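Phosphinothricin N-acetyltransferase (Brucella ovis, PDB 5DWM) probably transfers the acetyl group of acetyl-CoA to an amine substrate, as a GNAT-fold acetyltransferase named for the herbicide phosphinothricin. Local coordinates at residues I20-I23 and T24-T28; Y79-R83 and P84-W88; I94-P98 and D99-Q103; L110-L113 and I114-S118. All coordinates share one frame; numbering follows the deposited sequence.

Interaction 1 (I20-I23 and T24-T28)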
loop_
_atom_site.group_PDB
_atom_site.type_symbol
_atom_site.label_atom_id
_atom_site.label_comp_id
_atom_site.label_asym_id
_atom_site.label_seq_id
_atom_site.Cartn_x
_atom_site.Cartn_y
_atom_site.Cartn_z
ATOM N N ILE A 20 -22.286 -7.191 -12.379
ATOM C CA ILE A 20 -22.053 -6.208 -11.317
ATOM C C ILE A 20 -23.038 -6.380 -10.167
ATOM O O ILE A 20 -22.696 -6.177 -8.994
ATOM C CB ILE A 20 -22.072 -4.776 -11.887
ATOM C CG1 ILE A 20 -20.704 -4.419 -12.467
ATOM C CG2 ILE A 20 -22.482 -3.753 -10.822
ATOM C CD1 ILE A 20 -19.610 -4.284 -11.417
ATOM N N GLU A 21 -24.285 -6.746 -10.477
ATOM C CA GLU A 21 -25.281 -6.881 -9.416
ATOM C C GLU A 21 -24.882 -7.951 -8.406
ATOM O O GLU A 21 -24.897 -7.711 -7.193
ATOM C CB GLU A 21 -26.661 -7.171 -10.005
ATOM C CG GLU A 21 -27.693 -7.473 -8.938
ATOM C CD GLU A 21 -29.074 -7.649 -9.503
ATOM O OE1 GLU A 21 -29.856 -6.676 -9.467
ATOM O OE2 GLU A 21 -29.374 -8.756 -9.993
ATOM N N THR A 22 -24.512 -9.143 -8.888
ATOM C CA THR A 22 -24.120 -10.213 -7.975
ATOM C C THR A 22 -22.789 -9.908 -7.295
ATOM O O THR A 22 -22.620 -10.179 -6.098
ATOM C CB THR A 22 -24.071 -11.546 -8.722
ATOM O OG1 THR A 22 -25.352 -11.810 -9.298
ATOM C CG2 THR A 22 -23.721 -12.681 -7.771
ATOM N N ILE A 23 -21.829 -9.348 -8.037
ATOM C CA ILE A 23 -20.553 -8.979 -7.432
ATOM C C ILE A 23 -20.766 -8.008 -6.277
ATOM O O ILE A 23 -20.162 -8.152 -5.204
ATOM C CB ILE A 23 -19.600 -8.419 -8.502
ATOM C CG1 ILE A 23 -19.006 -9.575 -9.315
ATOM C CG2 ILE A 23 -18.512 -7.568 -7.857
ATOM C CD1 ILE A 23 -18.378 -9.156 -10.599
ATOM N N THR A 24 -21.634 -7.011 -6.479
ATOM C CA THR A 24 -21.969 -6.077 -5.407
ATOM C C THR A 24 -22.602 -6.791 -4.218
ATOM O O THR A 24 -22.290 -6.480 -3.065
ATOM C CB THR A 24 -22.882 -4.980 -5.953
ATOM O OG1 THR A 24 -22.225 -4.324 -7.050
ATOM C CG2 THR A 24 -23.199 -3.949 -4.870
ATOM N N ALA A 25 -23.497 -7.748 -4.472
ATOM C CA ALA A 25 -24.093 -8.504 -3.371
ATOM C C ALA A 25 -23.047 -9.312 -2.601
ATOM O O ALA A 25 -23.074 -9.360 -1.363
ATOM C CB ALA A 25 -25.212 -9.415 -3.891
ATOM N N ILE A 26 -22.114 -9.947 -3.314
ATOM C CA ILE A 26 -21.055 -10.715 -2.659
ATOM C C ILE A 26 -20.189 -9.796 -1.807
ATOM O O ILE A 26 -19.898 -10.083 -0.641
ATOM C CB ILE A 26 -20.218 -11.462 -3.710
ATOM C CG1 ILE A 26 -21.066 -12.555 -4.368
ATOM C CG2 ILE A 26 -18.955 -12.055 -3.088
ATOM C CD1 ILE A 26 -20.388 -13.240 -5.538
ATOM N N TYR A 27 -19.759 -8.674 -2.383
ATOM C CA TYR A 27 -18.902 -7.760 -1.635
ATOM C C TYR A 27 -19.648 -7.139 -0.456
ATOM O O TYR A 27 -19.050 -6.925 0.611
ATOM C CB TYR A 27 -18.316 -6.693 -2.570
ATOM C CG TYR A 27 -17.241 -5.855 -1.910
ATOM C CD1 TYR A 27 -16.098 -6.448 -1.385
ATOM C CD2 TYR A 27 -17.381 -4.480 -1.789
ATOM C CE1 TYR A 27 -15.120 -5.692 -0.751
ATOM C CE2 TYR A 27 -16.403 -3.708 -1.155
ATOM C CZ TYR A 27 -15.281 -4.334 -0.640
ATOM O OH TYR A 27 -14.300 -3.606 -0.020
ATOM N N THR A 28 -20.946 -6.859 -0.619
ATOM C CA THR A 28 -21.735 -6.315 0.485
ATOM C C THR A 28 -21.672 -7.228 1.705
ATOM O O THR A 28 -21.454 -6.767 2.832
ATOM C CB THR A 28 -23.181 -6.094 0.030
ATOM O OG1 THR A 28 -23.224 -5.004 -0.901
ATOM C CG2 THR A 28 -24.108 -5.795 1.224
#
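Thr24 folds its hydroxyl back onto the carbonyl of Ile20, one turn earlier in helix 20-33 of the GNAT fold, and so illustrates how a threonine can be absorbed into a helix. With OG1 beside its own backbone N (chi1 -57°), the side chain donates from OG1 to Ile20 O at 2.7 Å. The amide of Thr24 reaches the same oxygen from the other face of the carbonyl plane, with N to O at 2.9 Å, so one acceptor is gripped twice by one residue. The CG2 methyl of Ile20 lies 3.8 Å from that OG1, the two side chains passing at a slant.

On another flank, Ile26 lays CG1 3.3 Å from Thr22 O, and its CD1 meets Thr22 CG2 at 4.1 Å, a methyl-to-methyl touch. Ile23 and Tyr27 are buried and both pack on Tyr74 of strand 70-79, whereas Thr24 leans on Met48 of helix 45-58. The hydroxyl of Tyr27 is hydrogen-bonded to Glu39 and Ser37, away from the helix itself.

The threonine pattern recurs one turn on: Thr28 OG1 donates to Thr24 O at 2.8 Å from above the carbonyl plane, on the face opposite to Thr28 N.

Interaction 2 (Y79-R83 and P84-W88)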
loop_
_atom_site.group_PDB
_atom_site.type_symbol
_atom_site.label_atom_id
_atom_site.label_comp_id
_atom_site.label_asym_id
_atom_site.label_seq_id
_atom_site.Cartn_x
_atom_site.Cartn_y
_atom_site.Cartn_z
ATOM N N TYR A 79 -2.810 -2.473 -9.317
ATOM C CA TYR A 79 -1.514 -2.082 -8.781
ATOM C C TYR A 79 -1.546 -2.051 -7.259
ATOM O O TYR A 79 -2.558 -1.685 -6.649
ATOM C CB TYR A 79 -1.078 -0.712 -9.309
ATOM C CG TYR A 79 -0.696 -0.726 -10.766
ATOM C CD1 TYR A 79 0.376 -1.494 -11.214
ATOM C CD2 TYR A 79 -1.403 0.028 -11.694
ATOM C CE1 TYR A 79 0.720 -1.517 -12.554
ATOM C CE2 TYR A 79 -1.071 0.010 -13.028
ATOM C CZ TYR A 79 -0.010 -0.760 -13.455
ATOM O OH TYR A 79 0.317 -0.765 -14.785
ATOM N N PHE A 80 -0.425 -2.444 -6.648
ATOM C CA PHE A 80 -0.201 -2.140 -5.235
ATOM C C PHE A 80 -0.051 -0.636 -5.039
ATOM O O PHE A 80 -0.780 -0.020 -4.247
ATOM C CB PHE A 80 1.041 -2.887 -4.733
ATOM C CG PHE A 80 1.530 -2.425 -3.392
ATOM C CD1 PHE A 80 0.788 -2.650 -2.250
ATOM C CD2 PHE A 80 2.743 -1.750 -3.277
ATOM C CE1 PHE A 80 1.247 -2.208 -1.005
ATOM C CE2 PHE A 80 3.208 -1.307 -2.049
ATOM C CZ PHE A 80 2.458 -1.536 -0.909
ATOM N N ARG A 81 0.889 -0.036 -5.769
ATOM C CA ARG A 81 1.081 1.404 -5.861
ATOM C C ARG A 81 1.441 1.739 -7.305
ATOM O O ARG A 81 1.906 0.880 -8.059
ATOM C CB ARG A 81 2.164 1.865 -4.880
ATOM C CG ARG A 81 1.667 1.769 -3.456
ATOM C CD ARG A 81 2.600 2.349 -2.424
ATOM N NE ARG A 81 1.868 2.497 -1.173
ATOM C CZ ARG A 81 2.342 3.090 -0.085
ATOM N NH1 ARG A 81 3.572 3.581 -0.084
ATOM N NH2 ARG A 81 1.586 3.179 1.002
ATOM N N VAL A 82 1.222 2.998 -7.698
ATOM C CA VAL A 82 1.205 3.346 -9.120
ATOM C C VAL A 82 2.499 3.962 -9.651
ATOM O O VAL A 82 2.625 4.135 -10.873
ATOM C CB VAL A 82 -0.005 4.226 -9.493
ATOM C CG1 VAL A 82 -1.320 3.500 -9.154
ATOM C CG2 VAL A 82 0.098 5.570 -8.792
ATOM N N ARG A 83 3.462 4.288 -8.801
ATOM C CA ARG A 83 4.685 4.917 -9.287
ATOM C C ARG A 83 5.443 3.955 -10.209
ATOM O O ARG A 83 5.371 2.735 -10.039
ATOM C CB ARG A 83 5.578 5.359 -8.124
ATOM C CG ARG A 83 4.940 6.377 -7.165
ATOM C CD ARG A 83 4.297 7.560 -7.893
ATOM N NE ARG A 83 3.806 8.567 -6.951
ATOM C CZ ARG A 83 2.990 9.570 -7.270
ATOM N NH1 ARG A 83 2.559 9.715 -8.514
ATOM N NH2 ARG A 83 2.597 10.427 -6.339
ATOM N N PRO A 84 6.186 4.485 -11.194
ATOM C CA PRO A 84 6.702 3.627 -12.283
ATOM C C PRO A 84 7.582 2.452 -11.874
ATOM O O PRO A 84 7.510 1.403 -12.525
ATOM C CB PRO A 84 7.424 4.624 -13.200
ATOM C CG PRO A 84 6.674 5.881 -13.000
ATOM C CD PRO A 84 6.314 5.914 -11.534
ATOM N N ALA A 85 8.420 2.577 -10.841
ATOM C CA ALA A 85 9.257 1.437 -10.471
ATOM C C ALA A 85 8.434 0.242 -9.999
ATOM O O ALA A 85 8.936 -0.885 -10.034
ATOM C CB ALA A 85 10.288 1.833 -9.408
ATOM N N TYR A 86 7.183 0.458 -9.575
ATOM C CA TYR A 86 6.285 -0.599 -9.108
ATOM C C TYR A 86 5.553 -1.325 -10.238
ATOM O O TYR A 86 4.719 -2.192 -9.948
ATOM C CB TYR A 86 5.198 -0.004 -8.205
ATOM C CG TYR A 86 5.573 0.358 -6.779
ATOM C CD1 TYR A 86 5.951 -0.619 -5.862
ATOM C CD2 TYR A 86 5.471 1.673 -6.323
ATOM C CE1 TYR A 86 6.243 -0.295 -4.540
ATOM C CE2 TYR A 86 5.763 2.004 -5.001
ATOM C CZ TYR A 86 6.148 1.018 -4.113
ATOM O OH TYR A 86 6.421 1.354 -2.795
ATOM N N ARG A 87 5.807 -0.993 -11.509
ATOM C CA ARG A 87 4.933 -1.456 -12.592
ATOM C C ARG A 87 5.014 -2.952 -12.875
ATOM O O ARG A 87 4.207 -3.438 -13.671
ATOM C CB ARG A 87 5.152 -0.647 -13.882
ATOM C CG ARG A 87 4.508 0.734 -13.857
ATOM C CD ARG A 87 4.727 1.504 -15.158
ATOM N NE ARG A 87 4.083 0.878 -16.315
ATOM C CZ ARG A 87 2.819 1.087 -16.674
ATOM N NH1 ARG A 87 2.047 1.900 -15.958
ATOM N NH2 ARG A 87 2.323 0.477 -17.743
ATOM N N TRP A 88 5.952 -3.685 -12.272
ATOM C CA TRP A 88 5.999 -5.137 -12.397
ATOM C C TRP A 88 5.371 -5.850 -11.202
ATOM O O TRP A 88 5.473 -7.075 -11.100
ATOM C CB TRP A 88 7.438 -5.612 -12.629
ATOM C CG TRP A 88 8.035 -5.143 -13.937
ATOM C CD1 TRP A 88 8.053 -5.827 -15.121
ATOM C CD2 TRP A 88 8.703 -3.898 -14.186
ATOM N NE1 TRP A 88 8.692 -5.085 -16.089
ATOM C CE2 TRP A 88 9.095 -3.894 -15.541
ATOM C CE3 TRP A 88 9.001 -2.780 -13.394
ATOM C CZ2 TRP A 88 9.777 -2.822 -16.121
ATOM C CZ3 TRP A 88 9.678 -1.710 -13.974
ATOM C CH2 TRP A 88 10.055 -1.740 -15.324
HETATM O O HOH W 1 2.400 -2.314 -15.390
HETATM O O HOH W 2 5.812 3.637 -1.809
HETATM O O HOH W 3 1.702 2.558 -13.163
#
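Tyr86 turns its ring back against Arg81 and Phe80, closing the compact connection between strands 70-79 and 89-96. Arg81 CB sits over one face of the phenol in a CH-pi contact, 3.9 Å from the ring centroid of Tyr86. Phe80 supplies an offset edge-to-face partner, its edge directed at the Tyr86 face with the planes at 73°; the nearest atoms are Phe80 CD2 and Tyr86 CE1, 4.0 Å apart. Arg81 runs extended alongside the phenol, pointing the same way, and a water joins its NH1 to Tyr86 OH, lying 2.6 Å from that hydroxyl.

Next outward is the backbone. Tyr86 N donates to Arg83 O at 2.9 Å, closing the turn at the start of the short 3-10 segment that begins at Pro84. At the other end Tyr79 places its OH over one face of the Arg87 guanidinium, 3.4 Å from NH1, without a direct hydrogen bond. Waters do the joining instead: one accepts from Tyr79 OH and donates to Arg87 O, while another links Arg87 NH1 to Val82 O.

Beyond these, Arg87 NE is hydrogen-bonded to Ser184 OG, Arg81 NH2 forms a salt bridge with Glu91 of the second subunit, and Tyr86 meets Tyr38 of that subunit. The chemistry implies a loop shaped by ring packing within the chain, with the charge of Arg81 directed to the second subunit and that of Arg87 kept within its own chain.

Interaction 3 (I94-P98 and D99-Q103)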
loop_
_atom_site.group_PDB
_atom_site.type_symbol
_atom_site.label_atom_id
_atom_site.label_comp_id
_atom_site.label_asym_id
_atom_site.label_seq_id
_atom_site.Cartn_x
_atom_site.Cartn_y
_atom_site.Cartn_z
ATOM N N ILE A 94 -9.802 -11.227 -4.018
ATOM C CA ILE A 94 -10.684 -12.371 -4.236
ATOM C C ILE A 94 -11.789 -12.320 -3.193
ATOM O O ILE A 94 -11.506 -12.194 -1.996
ATOM C CB ILE A 94 -9.950 -13.719 -4.087
ATOM C CG1 ILE A 94 -8.674 -13.781 -4.926
ATOM C CG2 ILE A 94 -10.877 -14.869 -4.472
ATOM C CD1 ILE A 94 -7.856 -15.023 -4.665
ATOM N N TYR A 95 -13.038 -12.471 -3.636
ATOM C CA TYR A 95 -14.180 -12.556 -2.735
ATOM C C TYR A 95 -15.125 -13.649 -3.200
ATOM O O TYR A 95 -15.392 -13.777 -4.399
ATOM C CB TYR A 95 -14.936 -11.225 -2.649
ATOM C CG TYR A 95 -14.182 -10.206 -1.830
ATOM C CD1 TYR A 95 -14.274 -10.203 -0.445
ATOM C CD2 TYR A 95 -13.361 -9.266 -2.434
ATOM C CE1 TYR A 95 -13.585 -9.280 0.317
ATOM C CE2 TYR A 95 -12.660 -8.332 -1.675
ATOM C CZ TYR A 95 -12.777 -8.346 -0.300
ATOM O OH TYR A 95 -12.087 -7.427 0.461
ATOM N N ILE A 96 -15.648 -14.411 -2.242
ATOM C CA ILE A 96 -16.501 -15.557 -2.513
ATOM C C ILE A 96 -17.854 -15.336 -1.843
ATOM O O ILE A 96 -17.927 -14.778 -0.740
ATOM C CB ILE A 96 -15.840 -16.856 -2.002
ATOM C CG1 ILE A 96 -14.419 -17.006 -2.566
ATOM C CG2 ILE A 96 -16.679 -18.069 -2.356
ATOM C CD1 ILE A 96 -14.346 -17.198 -4.066
ATOM N N ALA A 97 -18.922 -15.760 -2.518
ATOM C CA ALA A 97 -20.255 -15.708 -1.921
ATOM C C ALA A 97 -20.288 -16.545 -0.643
ATOM O O ALA A 97 -19.667 -17.615 -0.586
ATOM C CB ALA A 97 -21.306 -16.237 -2.902
ATOM N N PRO A 98 -21.001 -16.098 0.396
ATOM C CA PRO A 98 -20.995 -16.856 1.659
ATOM C C PRO A 98 -21.427 -18.299 1.506
ATOM O O PRO A 98 -20.829 -19.191 2.121
ATOM C CB PRO A 98 -21.966 -16.062 2.545
ATOM C CG PRO A 98 -21.903 -14.677 2.010
ATOM C CD PRO A 98 -21.750 -14.835 0.518
ATOM N N ASP A 99 -22.436 -18.564 0.688
ATOM C CA ASP A 99 -22.909 -19.935 0.546
ATOM C C ASP A 99 -22.053 -20.773 -0.393
ATOM O O ASP A 99 -22.364 -21.948 -0.608
ATOM C CB ASP A 99 -24.378 -19.955 0.120
ATOM C CG ASP A 99 -24.632 -19.180 -1.151
ATOM O OD1 ASP A 99 -23.854 -18.250 -1.462
ATOM O OD2 ASP A 99 -25.626 -19.497 -1.840
ATOM N N ALA A 100 -20.979 -20.210 -0.944
ATOM C CA ALA A 100 -20.081 -20.942 -1.824
ATOM C C ALA A 100 -18.715 -21.187 -1.198
ATOM O O ALA A 100 -17.813 -21.687 -1.874
ATOM C CB ALA A 100 -19.934 -20.219 -3.168
ATOM N N LYS A 101 -18.538 -20.850 0.075
ATOM C CA LYS A 101 -17.232 -20.999 0.696
ATOM C C LYS A 101 -16.949 -22.463 1.023
ATOM O O LYS A 101 -17.862 -23.270 1.229
ATOM C CB LYS A 101 -17.118 -20.106 1.932
ATOM C CG LYS A 101 -17.009 -18.624 1.559
ATOM C CD LYS A 101 -17.084 -17.703 2.761
ATOM C CE LYS A 101 -16.946 -16.245 2.329
ATOM N NZ LYS A 101 -17.077 -15.312 3.478
ATOM N N GLY A 102 -15.665 -22.810 1.035
ATOM C CA GLY A 102 -15.257 -24.177 1.281
ATOM C C GLY A 102 -15.420 -25.112 0.107
ATOM O O GLY A 102 -15.322 -26.330 0.286
ATOM N N GLN A 103 -15.647 -24.585 -1.096
ATOM C CA GLN A 103 -15.895 -25.405 -2.273
ATOM C C GLN A 103 -14.772 -25.317 -3.297
ATOM O O GLN A 103 -14.947 -25.764 -4.438
ATOM C CB GLN A 103 -17.235 -25.030 -2.904
ATOM C CG GLN A 103 -18.422 -25.256 -1.980
ATOM C CD GLN A 103 -19.742 -24.865 -2.615
ATOM O OE1 GLN A 103 -19.869 -24.817 -3.842
ATOM N NE2 GLN A 103 -20.731 -24.578 -1.783
#
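The contact spans the end of strand 89-96 and the loop entering helix 105-119, the acetyl-CoA-binding region of the GNAT fold. Here Ile96 sets its CG2 methyl 4.0 Å from Ala100 CB, and Ala97 CB lies 4.2 Å from the same Ala100 CB. In Ile96, CG1 stands beside the backbone N (chi1 -53°), which leaves CG2 anti to that N and turned to the returning loop, while CG1 carries CD1 away from it.

The loop turns back through a short 3-10 segment. Ala100 N donates to Ala97 O at 2.9 Å from well above the carbonyl plane, and a weak bond from Lys101 N to Pro98 O follows. Lys101 then stretches its extended chain back along the strand end, bringing CE to 3.5 Å from Ile96 O. Asp99 holds its carboxylate beside Ala97, with OD1 3.6 Å from CB of that alanine; its OD2 is engaged in a salt bridge with Arg70.

From Ala100 to Gln103 the chain makes a type II beta turn, with Gly102 at positive phi. Ile94, Ile96, Gly102 and Gln103 are acetyl-CoA-binding residues, although this chain carries no ligand, and Gly104, Gly106 and Lys107 continue the site. A strand leading through a glycine-rich turn into a helix is characteristic of GNAT acetyltransferases, where this loop typically receives the cofactor pyrophosphate.

Interaction 4 (L110-L113 and I114-S118)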
loop_
_atom_site.group_PDB
_atom_site.type_symbol
_atom_site.label_atom_id
_atom_site.label_comp_id
_atom_site.label_asym_id
_atom_site.label_seq_id
_atom_site.Cartn_x
_atom_site.Cartn_y
_atom_site.Cartn_z
ATOM N N LEU A 110 -8.005 -17.981 -8.282
ATOM C CA LEU A 110 -6.646 -17.474 -8.120
ATOM C C LEU A 110 -5.690 -18.150 -9.094
ATOM O O LEU A 110 -4.797 -17.495 -9.643
ATOM C CB LEU A 110 -6.185 -17.633 -6.670
ATOM C CG LEU A 110 -4.811 -17.086 -6.279
ATOM C CD1 LEU A 110 -4.646 -15.620 -6.695
ATOM C CD2 LEU A 110 -4.593 -17.247 -4.777
ATOM N N ARG A 111 -5.876 -19.452 -9.345
ATOM C CA ARG A 111 -5.045 -20.110 -10.345
ATOM C C ARG A 111 -5.164 -19.416 -11.696
ATOM O O ARG A 111 -4.153 -19.153 -12.362
ATOM C CB ARG A 111 -5.406 -21.592 -10.454
ATOM C CG ARG A 111 -4.651 -22.295 -11.562
ATOM C CD ARG A 111 -4.662 -23.803 -11.392
ATOM N NE ARG A 111 -3.973 -24.211 -10.172
ATOM C CZ ARG A 111 -4.562 -24.821 -9.149
ATOM N NH1 ARG A 111 -5.857 -25.108 -9.203
ATOM N NH2 ARG A 111 -3.854 -25.155 -8.078
ATOM N N GLU A 112 -6.390 -19.084 -12.111
ATOM C CA GLU A 112 -6.557 -18.440 -13.411
ATOM C C GLU A 112 -6.053 -17.000 -13.384
ATOM O O GLU A 112 -5.468 -16.525 -14.367
ATOM C CB GLU A 112 -8.013 -18.536 -13.875
ATOM C CG GLU A 112 -8.282 -17.962 -15.266
ATOM C CD GLU A 112 -7.502 -18.654 -16.375
ATOM O OE1 GLU A 112 -7.288 -18.025 -17.437
ATOM O OE2 GLU A 112 -7.101 -19.822 -16.186
ATOM N N LEU A 113 -6.248 -16.295 -12.261
ATOM C CA LEU A 113 -5.726 -14.936 -12.146
ATOM C C LEU A 113 -4.205 -14.925 -12.252
ATOM O O LEU A 113 -3.630 -14.073 -12.942
ATOM C CB LEU A 113 -6.178 -14.312 -10.828
ATOM C CG LEU A 113 -5.926 -12.811 -10.717
ATOM C CD1 LEU A 113 -6.888 -12.034 -11.590
ATOM C CD2 LEU A 113 -6.036 -12.352 -9.275
ATOM N N ILE A 114 -3.540 -15.877 -11.581
ATOM C CA ILE A 114 -2.088 -16.013 -11.695
ATOM C C ILE A 114 -1.684 -16.201 -13.149
ATOM O O ILE A 114 -0.725 -15.582 -13.629
ATOM C CB ILE A 114 -1.583 -17.171 -10.807
ATOM C CG1 ILE A 114 -1.744 -16.835 -9.321
ATOM C CG2 ILE A 114 -0.134 -17.524 -11.141
ATOM C CD1 ILE A 114 -1.529 -18.042 -8.410
ATOM N N ALA A 115 -2.406 -17.063 -13.874
ATOM C CA ALA A 115 -2.102 -17.282 -15.288
ATOM C C ALA A 115 -2.244 -15.997 -16.102
ATOM O O ALA A 115 -1.382 -15.683 -16.929
ATOM C CB ALA A 115 -2.981 -18.397 -15.869
ATOM N N ARG A 116 -3.321 -15.236 -15.880
ATOM C CA ARG A 116 -3.533 -14.025 -16.664
ATOM C C ARG A 116 -2.494 -12.958 -16.328
ATOM O O ARG A 116 -1.978 -12.283 -17.227
ATOM C CB ARG A 116 -4.957 -13.508 -16.450
ATOM C CG ARG A 116 -6.054 -14.441 -16.979
ATOM C CD ARG A 116 -6.138 -14.394 -18.496
ATOM N NE ARG A 116 -6.458 -13.053 -18.978
ATOM C CZ ARG A 116 -7.692 -12.583 -19.129
ATOM N NH1 ARG A 116 -8.735 -13.351 -18.847
ATOM N NH2 ARG A 116 -7.882 -11.349 -19.572
ATOM N N ILE A 117 -2.173 -12.792 -15.041
ATOM C CA ILE A 117 -1.180 -11.802 -14.631
ATOM C C ILE A 117 0.207 -12.178 -15.135
ATOM O O ILE A 117 0.995 -11.308 -15.541
ATOM C CB ILE A 117 -1.221 -11.636 -13.101
ATOM C CG1 ILE A 117 -2.447 -10.814 -12.722
ATOM C CG2 ILE A 117 0.061 -10.968 -12.590
ATOM C CD1 ILE A 117 -2.426 -9.419 -13.331
ATOM N N SER A 118 0.534 -13.474 -15.103
ATOM C CA SER A 118 1.811 -13.924 -15.639
ATOM C C SER A 118 1.906 -13.625 -17.129
ATOM O O SER A 118 2.947 -13.158 -17.612
ATOM C CB SER A 118 1.984 -15.418 -15.365
ATOM O OG SER A 118 3.275 -15.872 -15.729
#
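Leu110 O receives the amide of Ile114 in the shortest polar bond here, N to O at 2.8 Å and nearly straight at 169°. The same carbonyl is also overlaid by the Ile114 side chain. Because CG1 sits beside the backbone N (chi1 -68°), it swings back over the preceding turn, 3.1 Å from Leu110 O. The chain then carries CD1 on to Leu110 CG at 4.0 Å, so the end of the isoleucine lies against the branch point of the leucine, the two side chains at an angle.

One turn on, the pattern is looser: Leu113 CG and Ile117 CG1 are 4.5 Å apart, while Ile117 N bonds to Leu113 O in the usual helical manner. Glu112 and Arg116 make a different i to i+4 pair. The carboxylate OE1 rests 3.8 Å from Arg116 CG, against the methylene part of the arginine, and remains 5.1 Å from its NH1. Any attraction between these opposite charges therefore acts at a distance and is probably modest, and the guanidinium instead makes its salt bridge through NH1 with Asp14.

Helix 105-119 is the crossover of a beta-alpha-beta unit between strands 89-96 and 124-129. Its Leu110 packs on Ile94 and Asp92 of the first strand and on Leu141 of helix 136-144, while Leu113 rests on Leu63 of strand 62-67.

All four contacts are local, yet each serves a different part of the fold. Interactions 1 and 4 are stretches of helix of more than two turns with buried apolar flanks against the sheet; the first adds threonine hydroxyls to the backbone bonding, the second an acid whose carboxylate rests on the methylenes of an arginine. Interaction 3 joins the two helices to the cofactor site: its strand packs on both, Ile26 CG2 touching Ile96 C at 3.7 Å and Ile94 CD1 touching Leu110 CB at 3.7 Å, while its loop is largely exposed. Interaction 2 stands apart, about 30 Å from interaction 3 between centres, and relies on aromatic packing, waters and the second subunit.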